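Local coordinates for Dps family DNA-binding stress response protein (Thermosynechococcus elongatus, PDB 2C41) that probably binds and oxidises iron and associates with DNA, as a twelve-subunit stress protein of the Dps family within the ferritin superfamily, at residues 22-25 and 26-30; 34-38 and 39-43; 139-142 and 143-146. One frame throughout, in Å; residues are numbered along the deposited sequence.

Contact 1 of 3, residues 22-25 and 26-30; sequences AVVM and YLNYK
Ala-22 O accepts from Tyr-26 N at 2.9 Å, one of the i to i+4 backbone hydrogen bonds of helix 6-35. The same carbonyl oxygen of Ala-22 also sits beside the tyrosine's CB. One residue on, Val-23 O accepts from Leu-27 N, and the two side chains run side by side in the same direction until Val-23 CG1 meets Leu-27 CD1 at 4.1 Å. The valine torsion explains which branch does the touching: CG1 is anti to the backbone N (chi1 170°) and lies beside the carbonyl carbon, facing the next turn. Val-24 repeats the pattern with Asn-28, its O receiving Asn-28 N at 2.8 Å while the two side chains again lie alongside each other. Met-25 is the last residue of 22-25. Its O takes the amide of Tyr-29, and CD2 of the Tyr-29 ring comes within 3.5 Å of that Met-25 O, approaching obliquely. The methionine chain bends at chi2 (68°), and its methyl CE ends 4.3 Å from Tyr-29 CE2, a loose apolar touch.

These residues are buried because the helix is wrapped on several sides. Met-25 packs on Asn-105, His-106 and Ile-109 of helix 95-122, Val-24 packs on the loop residues Ala-84, Val-86 and Pro-88, and Tyr-26 meets Phe-56 of helix 41-68 as well as Phe-56 of a second subunit. Tyr-29 points into the four-helix bundle, its OH hydrogen-bonded to Gln-51 of helix 41-68 and its side chain resting on His-142 and Leu-146 of helix 126-149.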
loop_
_atom_site.group_PDB
_atom_site.type_symbol
_atom_site.label_atom_id
_atom_site.label_comp_id
_atom_site.label_asym_id
_atom_site.label_seq_id
_atom_site.Cartn_x
_atom_site.Cartn_y
_atom_site.Cartn_z
ATOM N N ALA C 22 7.217 18.743 25.693
ATOM C CA ALA C 22 6.785 18.241 24.386
ATOM C C ALA C 22 5.402 18.796 24.024
ATOM O O ALA C 22 5.159 19.201 22.879
ATOM C CB ALA C 22 6.779 16.725 24.368
ATOM N N VAL C 23 4.501 18.820 25.003
ATOM C CA VAL C 23 3.145 19.350 24.795
ATOM C C VAL C 23 3.186 20.842 24.426
ATOM O O VAL C 23 2.568 21.257 23.445
ATOM C CB VAL C 23 2.252 19.123 26.039
ATOM C CG1 VAL C 23 0.926 19.885 25.910
ATOM C CG2 VAL C 23 2.013 17.617 26.241
ATOM N N VAL C 24 3.919 21.642 25.207
ATOM C CA VAL C 24 4.009 23.088 24.939
ATOM C C VAL C 24 4.725 23.365 23.616
ATOM O O VAL C 24 4.296 24.221 22.836
ATOM C CB VAL C 24 4.689 23.855 26.111
ATOM C CG1 VAL C 24 4.938 25.342 25.758
ATOM C CG2 VAL C 24 3.834 23.733 27.345
ATOM N N MET C 25 5.807 22.638 23.362
ATOM C CA MET C 25 6.550 22.780 22.122
ATOM C C MET C 25 5.672 22.448 20.913
ATOM O O MET C 25 5.711 23.131 19.885
ATOM C CB MET C 25 7.757 21.853 22.144
ATOM C CG MET C 25 8.801 22.247 21.162
ATOM S SD MET C 25 9.555 23.817 21.647
ATOM C CE MET C 25 10.626 23.972 20.228
ATOM N N TYR C 26 4.881 21.388 21.047
ATOM C CA TYR C 26 3.935 21.026 19.998
ATOM C C TYR C 26 2.931 22.154 19.742
ATOM O O TYR C 26 2.722 22.567 18.595
ATOM C CB TYR C 26 3.201 19.722 20.338
ATOM C CG TYR C 26 2.081 19.474 19.365
ATOM C CD1 TYR C 26 2.364 19.147 18.038
ATOM C CD2 TYR C 26 0.750 19.623 19.747
ATOM C CE1 TYR C 26 1.347 18.933 17.116
ATOM C CE2 TYR C 26 -0.285 19.418 18.819
ATOM C CZ TYR C 26 0.040 19.073 17.513
ATOM O OH TYR C 26 -0.941 18.859 16.576
ATOM N N LEU C 27 2.309 22.646 20.809
ATOM C CA LEU C 27 1.315 23.709 20.685
ATOM C C LEU C 27 1.933 24.999 20.129
ATOM O O LEU C 27 1.293 25.695 19.336
ATOM C CB LEU C 27 0.590 23.947 22.010
ATOM C CG LEU C 27 -0.295 22.790 22.499
ATOM C CD1 LEU C 27 -0.783 23.069 23.910
ATOM C CD2 LEU C 27 -1.464 22.530 21.544
ATOM N N ASN C 28 3.174 25.293 20.525
ATOM C CA ASN C 28 3.929 26.388 19.892
ATOM C C ASN C 28 4.059 26.184 18.385
ATOM O O ASN C 28 3.830 27.107 17.611
ATOM C CB ASN C 28 5.330 26.530 20.493
ATOM C CG ASN C 28 5.336 27.192 21.854
ATOM O OD1 ASN C 28 6.394 27.299 22.492
ATOM N ND2 ASN C 28 4.185 27.650 22.304
ATOM N N TYR C 29 4.449 24.978 17.973
ATOM C CA TYR C 29 4.564 24.660 16.540
ATOM C C TYR C 29 3.264 24.877 15.778
ATOM O O TYR C 29 3.277 25.356 14.641
ATOM C CB TYR C 29 5.104 23.250 16.311
ATOM C CG TYR C 29 6.605 23.203 16.086
ATOM C CD1 TYR C 29 7.193 23.936 15.047
ATOM C CD2 TYR C 29 7.434 22.424 16.897
ATOM C CE1 TYR C 29 8.567 23.897 14.816
ATOM C CE2 TYR C 29 8.819 22.373 16.676
ATOM C CZ TYR C 29 9.372 23.111 15.638
ATOM O OH TYR C 29 10.723 23.075 15.404
ATOM N N LYS C 30 2.142 24.535 16.412
ATOM C CA LYS C 30 0.843 24.758 15.797
ATOM C C LYS C 30 0.581 26.255 15.612
ATOM O O LYS C 30 0.096 26.673 14.557
ATOM C CB LYS C 30 -0.280 24.073 16.586
ATOM C CG LYS C 30 -0.288 22.539 16.466
ATOM C CD LYS C 30 -0.170 22.034 15.015
ATOM C CE LYS C 30 -1.400 22.399 14.176
ATOM N NZ LYS C 30 -1.612 21.476 13.019
#

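Contact 2 of 3, residues 34-38 and 39-43; sequences WLTYG and PLFRD
Phe-41 folds back against Thr-36 across a type I beta turn, Gly-38 to Phe-41, that links helix 6-35 to helix 41-68 of the ferritin-like bundle. The turn is closed by Phe-41 N donating to Gly-38 O at 2.9 Å; the bond is bent (133° at the hydrogen), and the donor stands above the carbonyl plane. Gly-38 has a positive phi, where a side chain would collide with Pro-39 CD and with the preceding carbonyl oxygen.

With CG anti to the backbone N (chi1 178°), the Phe-41 ring is carried to Thr-36, just past the end of helix 6-35, and presents its CD1-CE1 edge to Thr-36 O, 3.3 Å from CD1 and near the ring plane. Thr-36 turns OG1 opposite its own N (chi1 -164°), which leaves CG2 between N and the carbonyl carbon and 3.9 Å from Phe-41 CD1. The ring also stacks on His-45 and meets Phe-145 of a third subunit edge-to-face. An alanine here is likely to open a gap beside the Thr-36 methyl and to cost His-45 its stacking partner and Phe-145 of the third subunit its edge-to-face contact with this ring.

Tyr-37 sets its ring edge at Leu-35 O and bonds through OH to Gly-153 O of the third subunit. A water bridges the turn, accepting from Leu-40 N at 3.0 Å and donating to Tyr-37 O at 2.7 Å.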
loop_
_atom_site.group_PDB
_atom_site.type_symbol
_atom_site.label_atom_id
_atom_site.label_comp_id
_atom_site.label_asym_id
_atom_site.label_seq_id
_atom_site.Cartn_x
_atom_site.Cartn_y
_atom_site.Cartn_z
ATOM N N TRP C 34 -0.035 27.943 12.005
ATOM C CA TRP C 34 -1.240 28.703 11.691
ATOM C C TRP C 34 -0.978 30.163 11.338
ATOM O O TRP C 34 -1.654 30.728 10.470
ATOM C CB TRP C 34 -2.227 28.646 12.858
ATOM C CG TRP C 34 -2.731 27.261 13.159
ATOM C CD1 TRP C 34 -3.009 26.267 12.257
ATOM C CD2 TRP C 34 -3.052 26.732 14.446
ATOM N NE1 TRP C 34 -3.462 25.151 12.910
ATOM C CE2 TRP C 34 -3.502 25.406 14.254
ATOM C CE3 TRP C 34 -3.003 27.250 15.750
ATOM C CZ2 TRP C 34 -3.899 24.583 15.317
ATOM C CZ3 TRP C 34 -3.391 26.425 16.811
ATOM C CH2 TRP C 34 -3.844 25.113 16.582
ATOM N N LEU C 35 -0.018 30.771 12.029
ATOM C CA LEU C 35 0.164 32.219 11.980
ATOM C C LEU C 35 1.293 32.683 11.071
ATOM O O LEU C 35 1.495 33.880 10.896
ATOM C CB LEU C 35 0.339 32.792 13.394
ATOM C CG LEU C 35 -0.813 32.554 14.383
ATOM C CD1 LEU C 35 -0.653 33.451 15.590
ATOM C CD2 LEU C 35 -2.198 32.767 13.748
ATOM N N THR C 36 2.020 31.743 10.482
ATOM C CA THR C 36 3.085 32.127 9.564
ATOM C C THR C 36 2.479 32.818 8.321
ATOM O O THR C 36 1.305 32.614 7.981
ATOM C CB THR C 36 4.049 30.946 9.259
ATOM O OG1 THR C 36 5.265 31.439 8.664
ATOM C CG2 THR C 36 3.388 29.908 8.370
ATOM N N TYR C 37 3.270 33.669 7.683
ATOM C CA TYR C 37 2.766 34.536 6.617
ATOM C C TYR C 37 3.922 34.983 5.736
ATOM O O TYR C 37 5.087 34.790 6.088
ATOM C CB TYR C 37 2.063 35.757 7.222
ATOM C CG TYR C 37 2.974 36.623 8.076
ATOM C CD1 TYR C 37 3.648 37.715 7.523
ATOM C CD2 TYR C 37 3.165 36.343 9.437
ATOM C CE1 TYR C 37 4.503 38.511 8.305
ATOM C CE2 TYR C 37 4.008 37.127 10.229
ATOM C CZ TYR C 37 4.673 38.209 9.661
ATOM O OH TYR C 37 5.506 38.990 10.443
ATOM N N GLY C 38 3.594 35.590 4.599
ATOM C CA GLY C 38 4.592 36.128 3.697
ATOM C C GLY C 38 4.905 35.177 2.557
ATOM O O GLY C 38 4.339 34.080 2.474
ATOM N N PRO C 39 5.832 35.581 1.675
ATOM C CA PRO C 39 6.168 34.822 0.464
ATOM C C PRO C 39 6.727 33.409 0.698
ATOM O O PRO C 39 6.830 32.632 -0.253
ATOM C CB PRO C 39 7.227 35.699 -0.219
ATOM C CG PRO C 39 7.045 37.063 0.349
ATOM C CD PRO C 39 6.586 36.848 1.761
ATOM N N LEU C 40 7.097 33.092 1.939
ATOM C CA LEU C 40 7.594 31.761 2.288
ATOM C C LEU C 40 6.493 30.881 2.873
ATOM O O LEU C 40 6.779 29.818 3.448
ATOM C CB LEU C 40 8.749 31.866 3.295
ATOM C CG LEU C 40 9.863 32.866 2.965
ATOM C CD1 LEU C 40 10.896 32.917 4.095
ATOM C CD2 LEU C 40 10.526 32.548 1.626
ATOM N N PHE C 41 5.242 31.318 2.730
ATOM C CA PHE C 41 4.145 30.680 3.452
ATOM C C PHE C 41 4.072 29.152 3.325
ATOM O O PHE C 41 4.075 28.449 4.333
ATOM C CB PHE C 41 2.781 31.294 3.123
ATOM C CG PHE C 41 1.659 30.609 3.838
ATOM C CD1 PHE C 41 1.433 30.850 5.188
ATOM C CD2 PHE C 41 0.876 29.660 3.183
ATOM C CE1 PHE C 41 0.410 30.189 5.873
ATOM C CE2 PHE C 41 -0.148 28.994 3.858
ATOM C CZ PHE C 41 -0.387 29.262 5.200
ATOM N N ARG C 42 3.989 28.631 2.106
ATOM C CA ARG C 42 3.764 27.191 1.961
ATOM C C ARG C 42 4.926 26.417 2.588
ATOM O O ARG C 42 4.700 25.490 3.378
ATOM C CB ARG C 42 3.536 26.779 0.494
ATOM C CG ARG C 42 3.319 25.275 0.309
ATOM C CD ARG C 42 3.216 24.870 -1.163
ATOM N NE ARG C 42 3.293 23.408 -1.341
ATOM C CZ ARG C 42 4.410 22.675 -1.262
ATOM N NH1 ARG C 42 5.587 23.234 -0.990
ATOM N NH2 ARG C 42 4.351 21.362 -1.450
ATOM N N ASP C 43 6.151 26.827 2.255
ATOM C CA ASP C 43 7.370 26.173 2.750
ATOM C C ASP C 43 7.385 26.128 4.283
ATOM O O ASP C 43 7.613 25.074 4.872
ATOM C CB ASP C 43 8.629 26.885 2.230
ATOM C CG ASP C 43 9.879 25.988 2.244
ATOM O OD1 ASP C 43 9.754 24.759 2.024
ATOM O OD2 ASP C 43 11.002 26.517 2.438
HETATM O O HOH W 1 7.295 34.514 4.575
#

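Contact 3 of 3, residues 139-142 and 143-146; sequences HQKH and RWFL
Phe-145 N donates to Lys-141 O at 3.0 Å, almost straight at 176°, the straightest of four i to i+4 bonds of helix 126-149 that lie within this stretch. Arg-143 makes salt bridges: an extended chain from CG to NE carries it out to Glu-107, which it meets through NE, and to Asp-70 of a fifth subunit through NH1. Its NH2 donates at 2.9 Å to a water lying in the guanidinium plane at its edge. Gln-140 O takes two donors, Trp-144 N at 3.1 Å and that water at 2.8 Å.

Lys-141 runs alongside Phe-145, its CG 4.1 Å from the ring's CE1. CG leaves anti to the backbone N (chi1 -180°), and the bend at chi3 precedes the ammonium that pairs with Glu-54. On the Trp-144 indole, Phe-145 CD1 sits 3.6 Å above one face, offset toward the rim. Leu-146 CD2 approaches His-142 O at 3.4 Å.

Lys-141 NZ and His-142 NE2 converge on one oxygen of Glu-54, OE2, which fixes the ends of both side chains while the lysine's methylenes supply the apolar surface beside Phe-145.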
loop_
_atom_site.group_PDB
_atom_site.type_symbol
_atom_site.label_atom_id
_atom_site.label_comp_id
_atom_site.label_asym_id
_atom_site.label_seq_id
_atom_site.Cartn_x
_atom_site.Cartn_y
_atom_site.Cartn_z
ATOM N N HIS C 139 15.371 16.789 18.029
ATOM C CA HIS C 139 15.488 18.202 18.407
ATOM C C HIS C 139 16.693 18.882 17.757
ATOM O O HIS C 139 16.609 20.038 17.307
ATOM C CB HIS C 139 15.514 18.346 19.928
ATOM C CG HIS C 139 14.151 18.344 20.535
ATOM N ND1 HIS C 139 13.614 17.248 21.179
ATOM C CD2 HIS C 139 13.192 19.297 20.551
ATOM C CE1 HIS C 139 12.392 17.538 21.587
ATOM N NE2 HIS C 139 12.110 18.772 21.212
ATOM N N GLN C 140 17.808 18.157 17.687
ATOM C CA GLN C 140 19.009 18.696 17.036
ATOM C C GLN C 140 18.780 18.922 15.537
ATOM O O GLN C 140 19.267 19.910 14.970
ATOM C CB GLN C 140 20.217 17.809 17.316
ATOM C CG GLN C 140 20.637 17.909 18.782
ATOM C CD GLN C 140 21.580 16.816 19.244
ATOM O OE1 GLN C 140 21.522 15.668 18.786
ATOM N NE2 GLN C 140 22.444 17.166 20.202
ATOM N N LYS C 141 18.017 18.032 14.906
ATOM C CA LYS C 141 17.657 18.209 13.491
ATOM C C LYS C 141 16.792 19.454 13.302
ATOM O O LYS C 141 17.062 20.285 12.428
ATOM C CB LYS C 141 16.925 16.980 12.939
ATOM C CG LYS C 141 16.535 17.129 11.455
ATOM C CD LYS C 141 15.732 15.926 10.939
ATOM C CE LYS C 141 14.322 15.891 11.546
ATOM N NZ LYS C 141 13.415 14.982 10.789
ATOM N N HIS C 142 15.775 19.590 14.149
ATOM C CA HIS C 142 14.857 20.726 14.104
ATOM C C HIS C 142 15.594 22.047 14.275
ATOM O O HIS C 142 15.340 23.008 13.548
ATOM C CB HIS C 142 13.797 20.597 15.197
ATOM C CG HIS C 142 12.825 19.475 14.976
ATOM N ND1 HIS C 142 11.893 19.104 15.922
ATOM C CD2 HIS C 142 12.636 18.649 13.918
ATOM C CE1 HIS C 142 11.170 18.100 15.457
ATOM N NE2 HIS C 142 11.604 17.800 14.245
ATOM N N ARG C 143 16.513 22.080 15.239
ATOM C CA ARG C 143 17.310 23.271 15.517
ATOM C C ARG C 143 18.157 23.663 14.303
ATOM O O ARG C 143 18.232 24.836 13.939
ATOM C CB ARG C 143 18.198 23.031 16.746
ATOM C CG ARG C 143 19.184 24.155 17.022
ATOM C CD ARG C 143 20.130 23.786 18.165
ATOM N NE ARG C 143 21.174 24.795 18.301
ATOM C CZ ARG C 143 22.317 24.802 17.614
ATOM N NH1 ARG C 143 23.195 25.785 17.813
ATOM N NH2 ARG C 143 22.585 23.836 16.729
ATOM N N TRP C 144 18.804 22.675 13.688
ATOM C CA TRP C 144 19.591 22.918 12.484
ATOM C C TRP C 144 18.735 23.530 11.351
ATOM O O TRP C 144 19.100 24.568 10.796
ATOM C CB TRP C 144 20.317 21.636 12.052
ATOM C CG TRP C 144 20.708 21.616 10.610
ATOM C CD1 TRP C 144 21.392 22.577 9.919
ATOM C CD2 TRP C 144 20.434 20.567 9.684
ATOM N NE1 TRP C 144 21.548 22.192 8.604
ATOM C CE2 TRP C 144 20.972 20.958 8.438
ATOM C CE3 TRP C 144 19.777 19.331 9.785
ATOM C CZ2 TRP C 144 20.866 20.159 7.294
ATOM C CZ3 TRP C 144 19.680 18.530 8.647
ATOM C CH2 TRP C 144 20.223 18.954 7.417
ATOM N N PHE C 145 17.607 22.894 11.025
ATOM C CA PHE C 145 16.678 23.413 10.005
ATOM C C PHE C 145 16.295 24.868 10.268
ATOM O O PHE C 145 16.386 25.727 9.381
ATOM C CB PHE C 145 15.399 22.559 9.947
ATOM C CG PHE C 145 15.436 21.458 8.911
ATOM C CD1 PHE C 145 16.339 20.405 9.022
ATOM C CD2 PHE C 145 14.541 21.463 7.844
ATOM C CE1 PHE C 145 16.368 19.382 8.065
ATOM C CE2 PHE C 145 14.555 20.441 6.883
ATOM C CZ PHE C 145 15.467 19.402 6.997
ATOM N N LEU C 146 15.864 25.137 11.499
ATOM C CA LEU C 146 15.419 26.475 11.887
ATOM C C LEU C 146 16.537 27.506 11.745
ATOM O O LEU C 146 16.321 28.587 11.195
ATOM C CB LEU C 146 14.906 26.453 13.326
ATOM C CG LEU C 146 13.424 26.412 13.737
ATOM C CD1 LEU C 146 12.424 26.284 12.610
ATOM C CD2 LEU C 146 13.203 25.360 14.819
HETATM O O HOH W 2 21.360 21.259 16.183
#

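Overall arrangement
Contacts 1 and 3 meet directly inside the bundle, Tyr-29 OH lying 3.4 Å from Leu-146 CD2, although the contact centres are about 15 Å apart. Contact 2 follows contact 1 along the chain, its centre about 18 Å away. The two share a partner in the second subunit: Lys-30 NZ of contact 1 and Trp-34 NE1 of contact 2 both bind Asp-60 OD2 of that chain. Within one chain contacts 2 and 3 do not touch, their nearest atoms being about 8 Å apart; the assembly joins them through the Phe-41 and Phe-145 rings of different subunits. A triethylene glycol, probably from the crystallisation liquor, lies about 4 Å from the Lys-141 side chain of contact 3.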